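PDB 1YCO: branched-chain phosphotransacylase from Enterococcus faecalis, which probably transfers branched-chain acyl groups between coenzyme A and phosphate. Local coordinates for residues Ala58-Ala66 with Leu83-Leu94. Sequence-based numbering, arbitrary orientation.
Sequences AQEAVSLVA and LLKEMLKSEHQL
Ala58 CB rests 3.6 Å from Glu86 CG where two neighbouring helices of an alpha/beta domain with a parallel beta-sheet pack side by side: helix 54-66 precedes strand 72-75, and helix 80-87 follows it. Their local axes cross at -44° and come within 9.1 Å. At Gln59 the contact turns polar on one side, with Glu86 OE1 3.2 Å from Gln59 CB, so the carboxylate lies against the aliphatic base of the glutamine rather than its amide; the two planes are 82° apart. Lys89 NZ forms a salt bridge with Glu86 OE1, and His92 NE2 gives a weak hydrogen bond to Glu86 OE2. Val62 is the central wedge, and its two methyls diverge. CG2 meets Leu83 CD1 at 3.5 Å, whereas CG1, anti to the backbone N (chi1 178°), touches Met87 CA and CB, Leu94 CD1 and one face of the His92 imidazole, a CH-pi contact 3.9 Å from the centroid and offset toward the rim. Glu91 CG covers the opposite face, sandwiching the ring. Val65 and Met87 both touch Leu73 of strand 72-75. Val65 and Ala66 meet the chain beyond helix 80-87: Leu94 CD2 lies 3.5 Å from Val65 CG1 and 3.6 Å from Ala66 CA, while Ala66 CB stands 4.0 Å from His92 ND1, obliquely to the ring.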
loop_
_atom_site.group_PDB
_atom_site.type_symbol
_atom_site.label_atom_id
_atom_site.label_comp_id
_atom_site.label_asym_id
_atom_site.label_seq_id
_atom_site.Cartn_x
_atom_site.Cartn_y
_atom_site.Cartn_z
ATOM N N ALA A 58 14.509 -23.948 -18.337
ATOM C CA ALA A 58 14.741 -22.512 -18.345
ATOM C C ALA A 58 15.653 -22.112 -19.495
ATOM O O ALA A 58 15.338 -21.199 -20.254
ATOM C CB ALA A 58 15.363 -22.076 -17.020
ATOM N N GLN A 59 16.778 -22.804 -19.633
ATOM C CA GLN A 59 17.717 -22.460 -20.694
ATOM C C GLN A 59 17.072 -22.523 -22.072
ATOM O O GLN A 59 17.308 -21.660 -22.909
ATOM C CB GLN A 59 18.938 -23.382 -20.653
ATOM C CG GLN A 59 20.082 -22.911 -21.550
ATOM C CD GLN A 59 19.958 -23.406 -22.986
ATOM O OE1 GLN A 59 20.567 -22.848 -23.905
ATOM N NE2 GLN A 59 19.179 -24.467 -23.183
ATOM N N GLU A 60 16.254 -23.544 -22.294
ATOM C CA GLU A 60 15.590 -23.714 -23.573
ATOM C C GLU A 60 14.466 -22.699 -23.822
ATOM O O GLU A 60 14.244 -22.277 -24.963
ATOM C CB GLU A 60 15.086 -25.148 -23.690
ATOM C CG GLU A 60 16.235 -26.140 -23.789
ATOM C CD GLU A 60 15.799 -27.515 -24.249
ATOM O OE1 GLU A 60 15.177 -28.243 -23.446
ATOM O OE2 GLU A 60 16.071 -27.862 -25.424
ATOM N N ALA A 61 13.778 -22.302 -22.754
ATOM C CA ALA A 61 12.702 -21.313 -22.842
ATOM C C ALA A 61 13.277 -19.940 -23.188
ATOM O O ALA A 61 12.793 -19.250 -24.092
ATOM C CB ALA A 61 11.953 -21.235 -21.513
ATOM N N VAL A 62 14.321 -19.561 -22.453
ATOM C CA VAL A 62 15.000 -18.279 -22.628
ATOM C C VAL A 62 15.699 -18.211 -23.979
ATOM O O VAL A 62 15.836 -17.137 -24.561
ATOM C CB VAL A 62 16.059 -18.053 -21.521
ATOM C CG1 VAL A 62 16.789 -16.736 -21.750
ATOM C CG2 VAL A 62 15.399 -18.065 -20.158
ATOM N N SER A 63 16.146 -19.360 -24.473
ATOM C CA SER A 63 16.833 -19.416 -25.758
ATOM C C SER A 63 15.904 -19.011 -26.895
ATOM O O SER A 63 16.275 -18.232 -27.777
ATOM C CB SER A 63 17.353 -20.829 -26.015
ATOM O OG SER A 63 17.054 -21.228 -27.348
ATOM N N LEU A 64 14.698 -19.569 -26.872
ATOM C CA LEU A 64 13.685 -19.296 -27.887
ATOM C C LEU A 64 13.358 -17.797 -27.973
ATOM O O LEU A 64 12.936 -17.301 -29.020
ATOM C CB LEU A 64 12.418 -20.087 -27.569
ATOM C CG LEU A 64 11.470 -20.361 -28.738
ATOM C CD1 LEU A 64 12.169 -21.293 -29.719
ATOM C CD2 LEU A 64 10.191 -21.013 -28.210
ATOM N N VAL A 65 13.557 -17.088 -26.862
ATOM C CA VAL A 65 13.307 -15.651 -26.800
ATOM C C VAL A 65 14.560 -14.876 -27.204
ATOM O O VAL A 65 14.460 -13.789 -27.783
ATOM C CB VAL A 65 12.860 -15.206 -25.364
ATOM C CG1 VAL A 65 13.027 -13.708 -25.195
ATOM C CG2 VAL A 65 11.394 -15.584 -25.124
ATOM N N ALA A 66 15.731 -15.444 -26.906
ATOM C CA ALA A 66 17.013 -14.823 -27.244
ATOM C C ALA A 66 16.933 -14.126 -28.601
ATOM O O ALA A 66 17.533 -13.071 -28.801
ATOM C CB ALA A 66 18.121 -15.870 -27.255
ATOM N N LEU A 83 15.094 -19.276 -13.600
ATOM C CA LEU A 83 14.787 -18.642 -14.885
ATOM C C LEU A 83 15.428 -17.272 -14.997
ATOM O O LEU A 83 15.981 -16.920 -16.035
ATOM C CB LEU A 83 13.270 -18.496 -15.061
ATOM C CG LEU A 83 12.765 -17.696 -16.272
ATOM C CD1 LEU A 83 13.050 -18.463 -17.559
ATOM C CD2 LEU A 83 11.273 -17.460 -16.138
ATOM N N LEU A 84 15.351 -16.506 -13.917
ATOM C CA LEU A 84 15.903 -15.158 -13.899
ATOM C C LEU A 84 17.401 -15.187 -14.164
ATOM O O LEU A 84 17.901 -14.488 -15.050
ATOM C CB LEU A 84 15.619 -14.495 -12.553
ATOM C CG LEU A 84 15.652 -12.967 -12.549
ATOM C CD1 LEU A 84 14.561 -12.429 -13.475
ATOM C CD2 LEU A 84 15.432 -12.452 -11.131
ATOM N N LYS A 85 18.114 -15.999 -13.391
ATOM C CA LYS A 85 19.559 -16.120 -13.567
ATOM C C LYS A 85 19.825 -16.603 -14.994
ATOM O O LYS A 85 20.840 -16.262 -15.615
ATOM C CB LYS A 85 20.150 -17.133 -12.576
ATOM C CG LYS A 85 21.671 -17.294 -12.708
ATOM C CD LYS A 85 22.149 -18.669 -12.258
ATOM C CE LYS A 85 21.872 -18.933 -10.781
ATOM N NZ LYS A 85 22.303 -20.320 -10.404
ATOM N N GLU A 86 18.894 -17.401 -15.504
ATOM C CA GLU A 86 18.992 -17.949 -16.845
ATOM C C GLU A 86 18.877 -16.892 -17.949
ATOM O O GLU A 86 19.666 -16.891 -18.897
ATOM C CB GLU A 86 17.920 -19.031 -17.042
ATOM C CG GLU A 86 18.495 -20.417 -17.268
ATOM C CD GLU A 86 19.297 -20.490 -18.552
ATOM O OE1 GLU A 86 20.233 -21.320 -18.630
ATOM O OE2 GLU A 86 18.979 -19.717 -19.486
ATOM N N MET A 87 17.900 -15.993 -17.834
ATOM C CA MET A 87 17.705 -14.950 -18.849
ATOM C C MET A 87 18.711 -13.799 -18.742
ATOM O O MET A 87 18.817 -12.975 -19.648
ATOM C CB MET A 87 16.265 -14.418 -18.782
ATOM C CG MET A 87 15.778 -14.094 -17.370
ATOM S SD MET A 87 13.984 -13.735 -17.252
ATOM C CE MET A 87 13.957 -12.028 -17.865
ATOM N N LEU A 88 19.465 -13.758 -17.644
ATOM C CA LEU A 88 20.466 -12.714 -17.447
ATOM C C LEU A 88 21.886 -13.136 -17.832
ATOM O O LEU A 88 22.854 -12.479 -17.447
ATOM C CB LEU A 88 20.451 -12.222 -15.990
ATOM C CG LEU A 88 19.315 -11.261 -15.592
ATOM C CD1 LEU A 88 19.423 -10.916 -14.116
ATOM C CD2 LEU A 88 19.392 -9.984 -16.438
ATOM N N LYS A 89 22.020 -14.227 -18.585
ATOM C CA LYS A 89 23.353 -14.677 -19.015
ATOM C C LYS A 89 23.781 -13.969 -20.299
ATOM O O LYS A 89 22.975 -13.767 -21.206
ATOM C CB LYS A 89 23.377 -16.191 -19.236
ATOM C CG LYS A 89 23.362 -17.013 -17.963
ATOM C CD LYS A 89 23.514 -18.498 -18.264
ATOM C CE LYS A 89 23.464 -19.332 -16.985
ATOM N NZ LYS A 89 23.488 -20.809 -17.261
ATOM N N SER A 90 25.054 -13.601 -20.372
ATOM C CA SER A 90 25.600 -12.908 -21.541
ATOM C C SER A 90 25.354 -13.619 -22.877
ATOM O O SER A 90 25.162 -12.963 -23.901
ATOM C CB SER A 90 27.107 -12.693 -21.365
ATOM O OG SER A 90 27.391 -11.975 -20.176
ATOM N N GLU A 91 25.369 -14.951 -22.865
ATOM C CA GLU A 91 25.162 -15.740 -24.082
ATOM C C GLU A 91 23.855 -15.386 -24.793
ATOM O O GLU A 91 23.769 -15.453 -26.018
ATOM C CB GLU A 91 25.185 -17.253 -23.757
ATOM C CG GLU A 91 24.012 -17.746 -22.889
ATOM C CD GLU A 91 24.056 -19.248 -22.555
ATOM O OE1 GLU A 91 24.890 -19.666 -21.715
ATOM O OE2 GLU A 91 23.247 -20.013 -23.129
ATOM N N HIS A 92 22.846 -14.990 -24.020
ATOM C CA HIS A 92 21.531 -14.653 -24.568
ATOM C C HIS A 92 21.361 -13.198 -24.989
ATOM O O HIS A 92 20.683 -12.914 -25.973
ATOM C CB HIS A 92 20.449 -15.011 -23.556
ATOM C CG HIS A 92 20.388 -16.470 -23.233
ATOM N ND1 HIS A 92 20.242 -17.439 -24.203
ATOM C CD2 HIS A 92 20.419 -17.123 -22.047
ATOM C CE1 HIS A 92 20.182 -18.628 -23.627
ATOM N NE2 HIS A 92 20.286 -18.464 -22.320
ATOM N N GLN A 93 21.960 -12.282 -24.235
ATOM C CA GLN A 93 21.881 -10.853 -24.538
ATOM C C GLN A 93 20.455 -10.283 -24.583
ATOM O O GLN A 93 20.170 -9.394 -25.384
ATOM C CB GLN A 93 22.567 -10.580 -25.874
ATOM C CG GLN A 93 23.857 -11.346 -26.079
ATOM C CD GLN A 93 24.574 -10.955 -27.353
ATOM O OE1 GLN A 93 25.313 -9.971 -27.386
ATOM N NE2 GLN A 93 24.344 -11.716 -28.418
ATOM N N LEU A 94 19.568 -10.775 -23.719
ATOM C CA LEU A 94 18.187 -10.291 -23.705
ATOM C C LEU A 94 18.022 -8.875 -23.160
ATOM O O LEU A 94 17.329 -8.037 -23.754
ATOM C CB LEU A 94 17.291 -11.239 -22.909
ATOM C CG LEU A 94 16.891 -12.525 -23.629
ATOM C CD1 LEU A 94 15.975 -13.328 -22.717
ATOM C CD2 LEU A 94 16.191 -12.193 -24.938
#